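Local coordinates for pectate lyase (Cellvibrio cellulosa, PDB 1GXM), which cleaves pectate (polygalacturonic acid) by anti-beta-elimination, this chain being the catalytic module of a larger family 10 polysaccharide lyase, at residues A37-S42 / N57-G62; E85-G90 / D155-S160; G114-F119 / N135-A140; A140-D145 / L223-T228; S261-N266 / R308-S313. All blocks are in the same frame, centred on the assembly; numbering follows the deposited sequence.

Contact 1 of 5, residues A37-S42 / N57-G62; sequences ADVVLS and NSVGNG
In S42 the first torsion (chi1 73°) sets OG between the backbone N and the carbonyl carbon, where it can look back along its own helix and out to the loop 57-62. It donates to V39 O, 2.6 Å from S42 OG, and accepts from G62 N, 2.7 Å away, in a nearly straight bond (165° at the hydrogen). A serine suits this place because one small hydroxyl can give and take at once, and G62 brings its N-H close without a side chain to intrude. V39, with CG1 anti to its backbone N (chi1 174°), turns its two methyls to the loop. V39 CG1 lies 3.9 Å from V59 CG2 and 3.5 Å from V59 O, while V39 CG2 comes within 3.4 Å of N61 OD1. These contacts fasten a loop to the side of helix 37-42, at the surface of a catalytic module whose regular structure is mainly helical, consistent with the (alpha/alpha) toroid of this family. The face of the helix turned elsewhere packs through A37 and V40 on helix 77-90, and through L41 on helix 93-109. Toward solvent the amide of N61 serves as a polar link: a water accepts from N61 ND2 at 3.2 Å and donates to D38 OD2 at the same distance. The other carboxylate oxygen, D38 OD1, is engaged by K94 and by the hydroxyl of Y95. Just before N61, G60 O is bonded to the hydroxyl of Y43.

Contact 2 of 5, residues E85-G90 / D155-S160; sequences EVYKSG and DTDVFS
Y87 and K88, neighbours near the end of helix 77-90, meet a loop that folds into an ST turn: T156 OG1 accepts from V158 N, 3.2 Å away. The packed part is the Y87 ring against this turn. CG of Y87 is anti to its backbone N (chi1 178°), which carries the ring out to the loop, where T156 OG1 sits at the ring edge, 3.7 Å from Y87 CE2. The beta-carbon of buried V158 touches the same ring at 4.3 Å from Y87 CD2. Alongside, the methylenes of K88 pass T156 CG2, with K88 CG 3.7 Å from it. Behind the turn, R96 and R100 of helix 93-109 bond to the carbonyls of D157 and V158.

The solvent side is looser and holds the polar ends. A tyrosine fits because its flank is apolar while its hydroxyl reaches the exposed D157: Y87 OH donates to D157 OD1 in a very short bond, 2.5 Å, with ring and carboxylate 23° from coplanar. K88 bends only at its last torsion (67°), and K88 NZ forms a salt bridge with D155 OD1 at 2.8 Å, from the syn side but tilted out of the carboxylate plane. A water accepts from K88 NZ at 3.0 Å and donates to D155 OD2.

Contact 3 of 5, residues G114-F119 / N135-A140; sequences GALPQF and NGMAYA
The side chains of L116 and M137 cross at about a right angle, with L116 CB 4.0 Å from M137 CG. Beyond them the methyl L116 CD1 rests on A140 CB at 3.6 Å, one turn further along the helix, where a small alanine lets the leucine branch come close. M137 runs out almost fully extended, CG anti to the backbone N (chi1 -179°), and its thioether lies along the loop backbone. M137 SD receives a weak but fairly straight hydrogen bond from L116 N (3.5 Å, 163°), and M137 CE reaches 3.4 Å from G114 O and 3.8 Å from A115 CA. A long, unbranched and polarisable methionine is well suited to following the loop in this way while also offering a faint acceptor to a buried N-H.

G114 has a positive phi (101°), a conformation natural to glycine, and its carbonyl is bonded to Q110. In the next shell, L116 also makes a backbone bond with T131, as does M137, so strand 130-131 ties together the two partners. Y177 of helix 161-181 touches both A115 and M137, and L116 leans on S109 of helix 93-109; the contact is buried, with these two helices and strand 130-131 packed around it.

Contact 4 of 5, residues A140-D145 / L223-T228; sequences ALTVLD and LAFLMT
D145 OD2 and T228 O are joined by one water, which donates to each of them at 2.7 Å and so links the two segments through a buried polar bridge. The guanidinium of R151 is the second grip on D145 OD2, in a salt bridge. The other carboxylate oxygen, D145 OD1, takes a bond from the amide of Q229. An aspartate is well placed here because each oxygen finds its own partner, and the arginine would probably favour its charged form. Within the second segment, F225 O accepts from T228 OG1 at 2.7 Å, in the carbonyl plane on a lone pair, and from T228 N at 2.9 Å, which holds T228 back against F225 O.

The apolar part is centred on F225. With CG anti to its backbone N (chi1 165°), the side chain thrusts its ring against helix 136-148. L141 CB lies over one face, 3.6 Å from F225 CE1 and displaced toward the rim, in a CH-pi contact 3.9 Å from the ring centroid. At the ring edge, T142 OG1 comes 3.5 Å from F225 CD1; its hydrogen bond goes to A138 O, one turn back, so its hydrogen-bonding need is met within the helix and the oxygen can lie at the ring edge.

F225 and L141 also touch helix 161-181 through I178, while T142 packs on A21 of helix 20-28, so the contact lies among four helices.

Contact 5 of 5, residues S261-N266 / R308-S313; sequences SLAATN and RRTGYS
R309, in the short helix 306-311, donates through NE and NH2 to two successive loop carbonyls, A263 O and A264 O, fastening the loop that links strand 256-258 to strand 268-271. The side chain leaves with CG anti to the backbone N and stays extended until it bends at its third torsion (51°), which turns the guanidinium edge to the loop. R309 NE donates to A263 O at 2.9 Å; the nitrogen lies nearly on the line of the C=O (169°), though the bond is bent at the hydrogen. R309 NH2 donates to A264 O, again at 2.9 Å but 43° above the carbonyl plane and so away from a lone pair. Both oxygens lie close to the guanidinium plane. The third nitrogen, R309 NH1, bonds to I301 O, so three backbone carbonyls hold the flat group and fix its rotation. An arginine suits the place because it has enough N-H groups to satisfy several loop carbonyls at once.

A further carbonyl approaches without bonding: T265 O lies over one face of the guanidinium, 3.3 Å from R309 NE, at an angle too poor for a hydrogen bond.

Van der Waals contacts complete the join. T310 CG2 stands 3.9 Å from A263 O and 4.0 Å from A264 N, with the threonine hydroxyl turned back to L306 O inside the helix. The buried methyl of A263, small enough to lie against helix backbone, sits with its CB 3.5 Å from R309 O and 3.9 Å from T310 CA.

From the N terminus, contact 1 closes first, folding the loop 57-62 back on helix 37-42. Contact 2 opens next at 85-90 and closes at 155-160; the two touch, A37 against V86. Inside that long loop contact 3 is nested, joining 114-119 to the start of helix 136-148. Contact 4 leaves the same helix, sharing A140 with contact 3, and reaches helix 219-226; it crosses contact 2, since its first segment lies inside that loop and its second beyond. Contact 5 follows in series, about 44 Å centre to centre from contact 2 and across the chain's centre, tying a strand-rich region to helix 306-311.

Contact 1 of 5, residues A37-S42 / N57-G62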
# COMPACT_ATOMS: atom_id res chain seq x y z
N ALA A 37 15.27 13.28 -13.39
CA ALA A 37 15.77 11.92 -13.28
C ALA A 37 17.10 11.84 -12.57
O ALA A 37 17.33 10.94 -11.78
CB ALA A 37 15.86 11.25 -14.66
N ASP A 38 18.02 12.75 -12.89
CA ASP A 38 19.35 12.70 -12.27
C ASP A 38 19.27 13.07 -10.80
O ASP A 38 19.99 12.50 -9.98
CB ASP A 38 20.32 13.66 -12.98
CG ASP A 38 20.85 13.10 -14.27
OD1 ASP A 38 20.55 11.94 -14.58
OD2 ASP A 38 21.61 13.77 -15.00
N VAL A 39 18.41 14.02 -10.47
CA VAL A 39 18.19 14.38 -9.08
C VAL A 39 17.66 13.16 -8.33
O VAL A 39 18.23 12.75 -7.33
CB VAL A 39 17.23 15.57 -8.92
CG1 VAL A 39 16.89 15.83 -7.44
CG2 VAL A 39 17.87 16.80 -9.51
N VAL A 40 16.60 12.56 -8.84
CA VAL A 40 16.05 11.36 -8.20
C VAL A 40 17.11 10.29 -8.04
O VAL A 40 17.28 9.72 -6.98
CB VAL A 40 14.84 10.82 -8.99
CG1 VAL A 40 14.37 9.50 -8.42
CG2 VAL A 40 13.75 11.83 -8.96
N LEU A 41 17.83 10.04 -9.11
CA LEU A 41 18.86 9.02 -9.11
C LEU A 41 19.87 9.26 -7.99
O LEU A 41 20.34 8.35 -7.31
CB LEU A 41 19.57 9.02 -10.47
CG LEU A 41 20.75 8.08 -10.62
CD1 LEU A 41 20.39 6.61 -10.38
CD2 LEU A 41 21.31 8.26 -12.01
N SER A 42 20.21 10.53 -7.81
CA SER A 42 21.30 10.93 -6.93
C SER A 42 20.98 10.75 -5.45
O SER A 42 21.90 10.82 -4.65
CB SER A 42 21.70 12.38 -7.19
OG SER A 42 20.73 13.27 -6.70
N ASN A 57 11.59 18.07 -6.81
CA ASN A 57 11.31 19.20 -7.69
C ASN A 57 12.04 20.47 -7.31
O ASN A 57 12.11 21.39 -8.13
CB ASN A 57 9.80 19.45 -7.74
CG ASN A 57 9.08 18.40 -8.56
OD1 ASN A 57 9.64 17.87 -9.52
ND2 ASN A 57 7.85 18.07 -8.16
N SER A 58 12.59 20.54 -6.10
CA SER A 58 13.32 21.74 -5.68
C SER A 58 14.82 21.52 -5.44
O SER A 58 15.62 22.42 -5.70
CB SER A 58 12.66 22.38 -4.45
OG SER A 58 12.48 21.46 -3.40
N VAL A 59 15.20 20.35 -4.96
CA VAL A 59 16.58 20.14 -4.55
C VAL A 59 17.50 19.82 -5.72
O VAL A 59 17.08 19.30 -6.76
CB VAL A 59 16.72 19.03 -3.45
CG1 VAL A 59 15.90 19.37 -2.23
CG2 VAL A 59 16.38 17.64 -3.99
N GLY A 60 18.78 20.13 -5.52
CA GLY A 60 19.84 19.71 -6.40
C GLY A 60 20.21 18.28 -6.07
O GLY A 60 19.62 17.63 -5.21
N ASN A 61 21.20 17.78 -6.80
CA ASN A 61 21.60 16.39 -6.65
C ASN A 61 22.07 16.12 -5.24
O ASN A 61 22.68 16.97 -4.58
CB ASN A 61 22.73 16.03 -7.60
CG ASN A 61 22.26 15.75 -9.00
OD1 ASN A 61 21.16 16.15 -9.42
ND2 ASN A 61 23.10 15.03 -9.74
N GLY A 62 21.82 14.90 -4.80
CA GLY A 62 22.27 14.41 -3.52
C GLY A 62 23.60 13.71 -3.63
O GLY A 62 24.30 13.78 -4.65
O HOH W 1 23.83 14.69 -12.85

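Contact 2 of 5, residues E85-G90 / D155-S160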
# COMPACT_ATOMS: atom_id res chain seq x y z
N GLU A 85 10.90 3.95 -16.33
CA GLU A 85 10.29 4.63 -17.46
C GLU A 85 11.33 5.51 -18.15
O GLU A 85 11.42 5.53 -19.35
CB GLU A 85 9.09 5.46 -17.02
CG GLU A 85 8.44 6.27 -18.13
CD GLU A 85 7.73 5.42 -19.17
OE1 GLU A 85 7.42 4.26 -18.91
OE2 GLU A 85 7.44 5.94 -20.28
N VAL A 86 12.14 6.22 -17.37
CA VAL A 86 13.21 7.03 -17.95
C VAL A 86 14.17 6.16 -18.73
O VAL A 86 14.60 6.54 -19.82
CB VAL A 86 13.95 7.82 -16.86
CG1 VAL A 86 15.20 8.48 -17.43
CG2 VAL A 86 13.05 8.85 -16.25
N TYR A 87 14.53 5.00 -18.19
CA TYR A 87 15.38 4.06 -18.91
C TYR A 87 14.73 3.60 -20.21
O TYR A 87 15.38 3.55 -21.27
CB TYR A 87 15.75 2.86 -18.04
CG TYR A 87 16.59 1.88 -18.81
CD1 TYR A 87 17.79 2.29 -19.39
CD2 TYR A 87 16.18 0.58 -19.00
CE1 TYR A 87 18.56 1.41 -20.14
CE2 TYR A 87 16.95 -0.32 -19.73
CZ TYR A 87 18.14 0.11 -20.31
OH TYR A 87 18.91 -0.78 -21.03
N LYS A 88 13.44 3.29 -20.14
CA LYS A 88 12.69 2.84 -21.29
C LYS A 88 12.67 3.93 -22.35
O LYS A 88 12.84 3.63 -23.54
CB LYS A 88 11.27 2.45 -20.88
CG LYS A 88 10.36 1.95 -22.02
CD LYS A 88 8.99 1.61 -21.46
CE LYS A 88 7.96 1.27 -22.54
NZ LYS A 88 8.29 0.01 -23.25
N SER A 89 12.50 5.18 -21.94
CA SER A 89 12.41 6.31 -22.89
C SER A 89 13.75 6.68 -23.52
O SER A 89 13.82 6.93 -24.73
CB SER A 89 11.86 7.57 -22.24
OG SER A 89 10.74 7.12 -21.52
N GLY A 90 14.79 6.79 -22.70
CA GLY A 90 16.05 7.38 -23.12
C GLY A 90 17.23 6.44 -23.27
O GLY A 90 18.25 6.82 -23.85
N ASP A 155 9.32 -3.70 -19.46
CA ASP A 155 9.38 -4.52 -20.69
C ASP A 155 10.57 -4.08 -21.55
O ASP A 155 10.47 -3.90 -22.77
CB ASP A 155 8.06 -4.46 -21.48
CG ASP A 155 7.68 -3.07 -21.91
OD1 ASP A 155 8.22 -2.07 -21.38
OD2 ASP A 155 6.82 -2.87 -22.79
N THR A 156 11.70 -3.91 -20.88
CA THR A 156 12.97 -3.56 -21.50
C THR A 156 13.97 -4.60 -21.06
O THR A 156 13.63 -5.60 -20.43
CB THR A 156 13.44 -2.16 -21.05
OG1 THR A 156 13.69 -2.17 -19.64
CG2 THR A 156 12.34 -1.12 -21.22
N ASP A 157 15.23 -4.36 -21.34
CA ASP A 157 16.27 -5.29 -20.90
C ASP A 157 16.74 -5.02 -19.47
O ASP A 157 17.78 -5.55 -19.04
CB ASP A 157 17.44 -5.28 -21.89
CG ASP A 157 18.17 -3.95 -21.93
OD1 ASP A 157 17.98 -3.10 -21.04
OD2 ASP A 157 19.00 -3.68 -22.83
N VAL A 158 15.98 -4.23 -18.72
CA VAL A 158 16.28 -3.95 -17.32
C VAL A 158 16.45 -5.24 -16.52
O VAL A 158 17.33 -5.34 -15.70
CB VAL A 158 15.27 -2.97 -16.67
CG1 VAL A 158 13.84 -3.51 -16.65
CG2 VAL A 158 15.70 -2.62 -15.26
N PHE A 159 15.60 -6.22 -16.80
CA PHE A 159 15.62 -7.47 -16.09
C PHE A 159 15.73 -8.64 -17.03
O PHE A 159 15.24 -8.59 -18.15
CB PHE A 159 14.34 -7.61 -15.27
CG PHE A 159 14.21 -6.57 -14.19
CD1 PHE A 159 15.24 -6.34 -13.30
CD2 PHE A 159 13.06 -5.83 -14.08
CE1 PHE A 159 15.12 -5.38 -12.30
CE2 PHE A 159 12.93 -4.85 -13.07
CZ PHE A 159 13.96 -4.63 -12.20
N SER A 160 16.34 -9.69 -16.52
CA SER A 160 16.44 -10.98 -17.19
C SER A 160 15.35 -11.92 -16.71
O SER A 160 14.63 -11.64 -15.76
CB SER A 160 17.78 -11.61 -16.86
OG SER A 160 17.82 -12.00 -15.50
O HOH W 2 5.51 -0.91 -23.65

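Contact 3 of 5, residues G114-F119 / N135-A140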
# COMPACT_ATOMS: atom_id res chain seq x y z
N GLY A 114 7.33 -13.39 3.51
CA GLY A 114 6.84 -12.54 2.45
C GLY A 114 6.56 -11.10 2.88
O GLY A 114 6.37 -10.26 2.03
N ALA A 115 6.54 -10.83 4.17
CA ALA A 115 6.30 -9.49 4.67
C ALA A 115 7.34 -8.53 4.13
O ALA A 115 8.52 -8.86 4.04
CB ALA A 115 6.36 -9.49 6.15
N LEU A 116 6.92 -7.31 3.84
CA LEU A 116 7.82 -6.20 3.54
C LEU A 116 7.76 -5.18 4.66
O LEU A 116 6.68 -4.70 5.00
CB LEU A 116 7.46 -5.51 2.23
CG LEU A 116 7.50 -6.43 1.00
CD1 LEU A 116 7.14 -5.65 -0.23
CD2 LEU A 116 8.87 -6.97 0.81
N PRO A 117 8.91 -4.82 5.21
CA PRO A 117 8.98 -3.81 6.27
C PRO A 117 8.92 -2.42 5.70
O PRO A 117 9.12 -2.19 4.51
CB PRO A 117 10.35 -4.07 6.88
CG PRO A 117 11.16 -4.51 5.72
CD PRO A 117 10.25 -5.35 4.89
N GLN A 118 8.63 -1.47 6.56
CA GLN A 118 8.58 -0.08 6.17
C GLN A 118 9.96 0.49 5.83
O GLN A 118 10.09 1.28 4.92
CB GLN A 118 7.93 0.74 7.26
CG GLN A 118 7.57 2.14 6.84
CD GLN A 118 7.00 2.96 7.98
OE1 GLN A 118 5.88 3.51 7.88
NE2 GLN A 118 7.74 3.08 9.04
N PHE A 119 10.95 0.14 6.64
CA PHE A 119 12.32 0.56 6.45
C PHE A 119 13.19 -0.68 6.46
O PHE A 119 12.96 -1.61 7.24
CB PHE A 119 12.80 1.46 7.59
CG PHE A 119 12.36 2.87 7.49
CD1 PHE A 119 11.08 3.22 7.87
CD2 PHE A 119 13.21 3.85 7.05
CE1 PHE A 119 10.66 4.51 7.81
CE2 PHE A 119 12.78 5.17 7.00
CZ PHE A 119 11.51 5.49 7.37
N ASN A 135 -0.02 2.22 1.46
CA ASN A 135 0.04 1.28 0.35
C ASN A 135 1.43 0.68 0.13
O ASN A 135 1.71 0.20 -0.95
CB ASN A 135 -0.47 1.95 -0.93
CG ASN A 135 -1.91 2.28 -0.86
OD1 ASN A 135 -2.72 1.47 -0.39
ND2 ASN A 135 -2.26 3.48 -1.32
N GLY A 136 2.26 0.66 1.16
CA GLY A 136 3.64 0.29 0.97
C GLY A 136 3.83 -1.13 0.46
O GLY A 136 4.33 -1.36 -0.63
N MET A 137 3.42 -2.10 1.26
CA MET A 137 3.64 -3.47 0.86
C MET A 137 2.87 -3.81 -0.40
O MET A 137 3.39 -4.47 -1.29
CB MET A 137 3.29 -4.43 1.99
CG MET A 137 3.52 -5.87 1.64
SD MET A 137 3.53 -6.91 3.09
CE MET A 137 3.53 -8.48 2.30
N ALA A 138 1.61 -3.41 -0.48
CA ALA A 138 0.80 -3.78 -1.62
C ALA A 138 1.36 -3.19 -2.90
O ALA A 138 1.40 -3.87 -3.92
CB ALA A 138 -0.64 -3.34 -1.44
N TYR A 139 1.80 -1.95 -2.87
CA TYR A 139 2.24 -1.32 -4.11
C TYR A 139 3.66 -1.75 -4.43
O TYR A 139 4.00 -1.85 -5.59
CB TYR A 139 2.09 0.20 -4.08
CG TYR A 139 0.65 0.69 -4.20
CD1 TYR A 139 -0.44 -0.18 -4.18
CD2 TYR A 139 0.41 2.04 -4.28
CE1 TYR A 139 -1.75 0.31 -4.27
CE2 TYR A 139 -0.88 2.53 -4.36
CZ TYR A 139 -1.95 1.65 -4.36
OH TYR A 139 -3.24 2.13 -4.44
N ALA A 140 4.47 -2.06 -3.42
CA ALA A 140 5.79 -2.66 -3.66
C ALA A 140 5.64 -4.00 -4.37
O ALA A 140 6.37 -4.31 -5.31
CB ALA A 140 6.55 -2.83 -2.40

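Contact 4 of 5, residues A140-D145 / L223-T228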
# COMPACT_ATOMS: atom_id res chain seq x y z
N ALA A 140 4.47 -2.06 -3.42
CA ALA A 140 5.79 -2.66 -3.66
C ALA A 140 5.64 -4.00 -4.37
O ALA A 140 6.37 -4.31 -5.31
CB ALA A 140 6.55 -2.83 -2.40
N LEU A 141 4.70 -4.81 -3.91
CA LEU A 141 4.45 -6.09 -4.55
C LEU A 141 3.94 -5.90 -5.96
O LEU A 141 4.22 -6.69 -6.84
CB LEU A 141 3.50 -6.96 -3.75
CG LEU A 141 4.04 -7.41 -2.40
CD1 LEU A 141 2.97 -8.13 -1.64
CD2 LEU A 141 5.24 -8.32 -2.58
N THR A 142 3.14 -4.86 -6.17
CA THR A 142 2.63 -4.55 -7.49
C THR A 142 3.78 -4.22 -8.43
O THR A 142 3.83 -4.70 -9.57
CB THR A 142 1.65 -3.38 -7.43
OG1 THR A 142 0.51 -3.76 -6.63
CG2 THR A 142 1.06 -3.04 -8.81
N VAL A 143 4.73 -3.42 -7.96
CA VAL A 143 5.90 -3.09 -8.78
C VAL A 143 6.64 -4.38 -9.14
O VAL A 143 6.99 -4.61 -10.31
CB VAL A 143 6.85 -2.14 -8.05
CG1 VAL A 143 8.13 -1.98 -8.84
CG2 VAL A 143 6.19 -0.79 -7.84
N LEU A 144 6.90 -5.21 -8.14
CA LEU A 144 7.62 -6.46 -8.39
C LEU A 144 6.85 -7.36 -9.34
O LEU A 144 7.43 -8.03 -10.17
CB LEU A 144 7.95 -7.18 -7.08
CG LEU A 144 8.96 -6.44 -6.21
CD1 LEU A 144 9.04 -7.15 -4.87
CD2 LEU A 144 10.32 -6.37 -6.87
N ASP A 145 5.53 -7.37 -9.21
CA ASP A 145 4.70 -8.17 -10.10
C ASP A 145 4.73 -7.64 -11.52
O ASP A 145 4.79 -8.41 -12.46
CB ASP A 145 3.27 -8.22 -9.61
CG ASP A 145 2.40 -9.04 -10.48
OD1 ASP A 145 2.52 -10.30 -10.47
OD2 ASP A 145 1.57 -8.50 -11.22
N LEU A 223 -6.34 -5.37 -1.56
CA LEU A 223 -7.27 -6.01 -2.48
C LEU A 223 -6.91 -5.74 -3.94
O LEU A 223 -6.95 -6.63 -4.77
CB LEU A 223 -8.70 -5.57 -2.19
CG LEU A 223 -9.22 -6.10 -0.86
CD1 LEU A 223 -10.51 -5.39 -0.46
CD2 LEU A 223 -9.44 -7.60 -0.87
N ALA A 224 -6.54 -4.51 -4.23
CA ALA A 224 -6.17 -4.16 -5.59
C ALA A 224 -4.96 -4.99 -6.01
O ALA A 224 -4.92 -5.53 -7.12
CB ALA A 224 -5.87 -2.69 -5.66
N PHE A 225 -3.96 -5.11 -5.15
CA PHE A 225 -2.83 -5.97 -5.46
C PHE A 225 -3.26 -7.41 -5.70
O PHE A 225 -2.85 -8.04 -6.66
CB PHE A 225 -1.76 -5.96 -4.38
CG PHE A 225 -0.81 -7.08 -4.54
CD1 PHE A 225 0.08 -7.09 -5.60
CD2 PHE A 225 -0.89 -8.18 -3.73
CE1 PHE A 225 0.89 -8.20 -5.82
CE2 PHE A 225 -0.10 -9.27 -3.95
CZ PHE A 225 0.80 -9.27 -4.98
N LEU A 226 -4.08 -7.96 -4.81
CA LEU A 226 -4.54 -9.33 -4.99
C LEU A 226 -5.25 -9.52 -6.30
O LEU A 226 -5.12 -10.58 -6.91
CB LEU A 226 -5.42 -9.79 -3.85
CG LEU A 226 -4.71 -10.04 -2.53
CD1 LEU A 226 -5.79 -10.37 -1.49
CD2 LEU A 226 -3.66 -11.14 -2.59
N MET A 227 -5.96 -8.50 -6.75
CA MET A 227 -6.70 -8.55 -7.98
C MET A 227 -5.79 -8.51 -9.22
O MET A 227 -6.28 -8.74 -10.32
CB MET A 227 -7.75 -7.45 -8.01
CG MET A 227 -8.87 -7.75 -7.06
SD MET A 227 -10.01 -6.41 -6.81
CE MET A 227 -11.23 -6.71 -8.07
N THR A 228 -4.50 -8.22 -9.05
CA THR A 228 -3.55 -8.31 -10.16
C THR A 228 -3.04 -9.75 -10.32
O THR A 228 -2.40 -10.06 -11.32
CB THR A 228 -2.32 -7.40 -10.00
OG1 THR A 228 -1.48 -7.89 -8.93
CG2 THR A 228 -2.68 -5.92 -9.66
O HOH W 3 0.06 -10.55 -12.22

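Contact 5 of 5, residues S261-N266 / R308-S313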
# COMPACT_ATOMS: atom_id res chain seq x y z
N SER A 261 -12.70 19.40 6.45
CA SER A 261 -12.90 20.85 6.66
C SER A 261 -13.74 21.16 7.90
O SER A 261 -13.73 22.29 8.42
CB SER A 261 -13.56 21.50 5.43
OG SER A 261 -14.98 21.43 5.46
N LEU A 262 -14.47 20.16 8.38
CA LEU A 262 -15.35 20.28 9.52
C LEU A 262 -14.74 19.62 10.74
O LEU A 262 -15.39 19.49 11.75
CB LEU A 262 -16.72 19.69 9.21
CG LEU A 262 -17.37 20.27 7.94
CD1 LEU A 262 -18.71 19.66 7.66
CD2 LEU A 262 -17.49 21.78 8.04
N ALA A 263 -13.47 19.24 10.64
CA ALA A 263 -12.83 18.49 11.73
C ALA A 263 -12.66 19.24 13.05
O ALA A 263 -12.48 18.60 14.07
CB ALA A 263 -11.49 17.90 11.28
N ALA A 264 -12.71 20.56 13.03
CA ALA A 264 -12.55 21.34 14.26
C ALA A 264 -13.46 20.79 15.34
O ALA A 264 -13.07 20.73 16.50
CB ALA A 264 -12.87 22.80 14.04
N THR A 265 -14.68 20.42 14.99
CA THR A 265 -15.58 19.86 15.98
C THR A 265 -15.95 18.43 15.66
O THR A 265 -15.86 17.58 16.52
CB THR A 265 -16.83 20.72 16.23
OG1 THR A 265 -17.61 20.78 15.05
CG2 THR A 265 -16.48 22.20 16.52
N ASN A 266 -16.39 18.16 14.43
CA ASN A 266 -16.73 16.79 14.05
C ASN A 266 -16.78 16.67 12.54
O ASN A 266 -17.69 17.20 11.91
CB ASN A 266 -18.06 16.36 14.65
CG ASN A 266 -18.31 14.88 14.48
OD1 ASN A 266 -17.66 14.23 13.66
ND2 ASN A 266 -19.26 14.33 15.22
N ARG A 308 -5.30 15.97 17.01
CA ARG A 308 -5.41 14.70 16.30
C ARG A 308 -6.66 14.64 15.43
O ARG A 308 -6.66 13.98 14.42
CB ARG A 308 -5.35 13.49 17.23
CG ARG A 308 -3.94 13.13 17.70
CD ARG A 308 -3.05 12.60 16.62
NE ARG A 308 -2.50 13.67 15.79
CZ ARG A 308 -1.93 13.50 14.61
NH1 ARG A 308 -1.84 12.30 14.07
NH2 ARG A 308 -1.49 14.54 13.95
N ARG A 309 -7.73 15.30 15.83
CA ARG A 309 -8.95 15.26 15.03
C ARG A 309 -8.77 16.04 13.75
O ARG A 309 -9.27 15.65 12.70
CB ARG A 309 -10.14 15.78 15.83
CG ARG A 309 -11.46 15.61 15.08
CD ARG A 309 -12.71 15.89 15.90
NE ARG A 309 -12.58 17.19 16.55
CZ ARG A 309 -12.32 17.38 17.84
NH1 ARG A 309 -12.25 16.38 18.69
NH2 ARG A 309 -12.15 18.61 18.27
N THR A 310 -8.01 17.13 13.82
CA THR A 310 -7.79 17.97 12.64
C THR A 310 -6.56 17.52 11.84
O THR A 310 -6.48 17.75 10.64
CB THR A 310 -7.62 19.45 13.02
OG1 THR A 310 -6.53 19.58 13.94
CG2 THR A 310 -8.84 19.97 13.72
N GLY A 311 -5.60 16.86 12.50
CA GLY A 311 -4.32 16.57 11.90
C GLY A 311 -4.19 15.21 11.24
O GLY A 311 -3.20 14.91 10.63
N TYR A 312 -5.21 14.38 11.40
CA TYR A 312 -5.19 13.02 10.87
C TYR A 312 -6.60 12.70 10.42
O TYR A 312 -7.56 13.12 11.08
CB TYR A 312 -4.77 12.08 12.00
CG TYR A 312 -4.38 10.68 11.64
CD1 TYR A 312 -3.14 10.40 11.11
CD2 TYR A 312 -5.22 9.61 11.91
CE1 TYR A 312 -2.77 9.10 10.85
CE2 TYR A 312 -4.86 8.32 11.63
CZ TYR A 312 -3.62 8.06 11.13
OH TYR A 312 -3.23 6.78 10.84
N SER A 313 -6.74 12.00 9.31
CA SER A 313 -8.06 11.63 8.80
C SER A 313 -8.51 10.34 9.44
O SER A 313 -7.82 9.32 9.36
CB SER A 313 -8.05 11.43 7.30
OG SER A 313 -7.79 12.64 6.66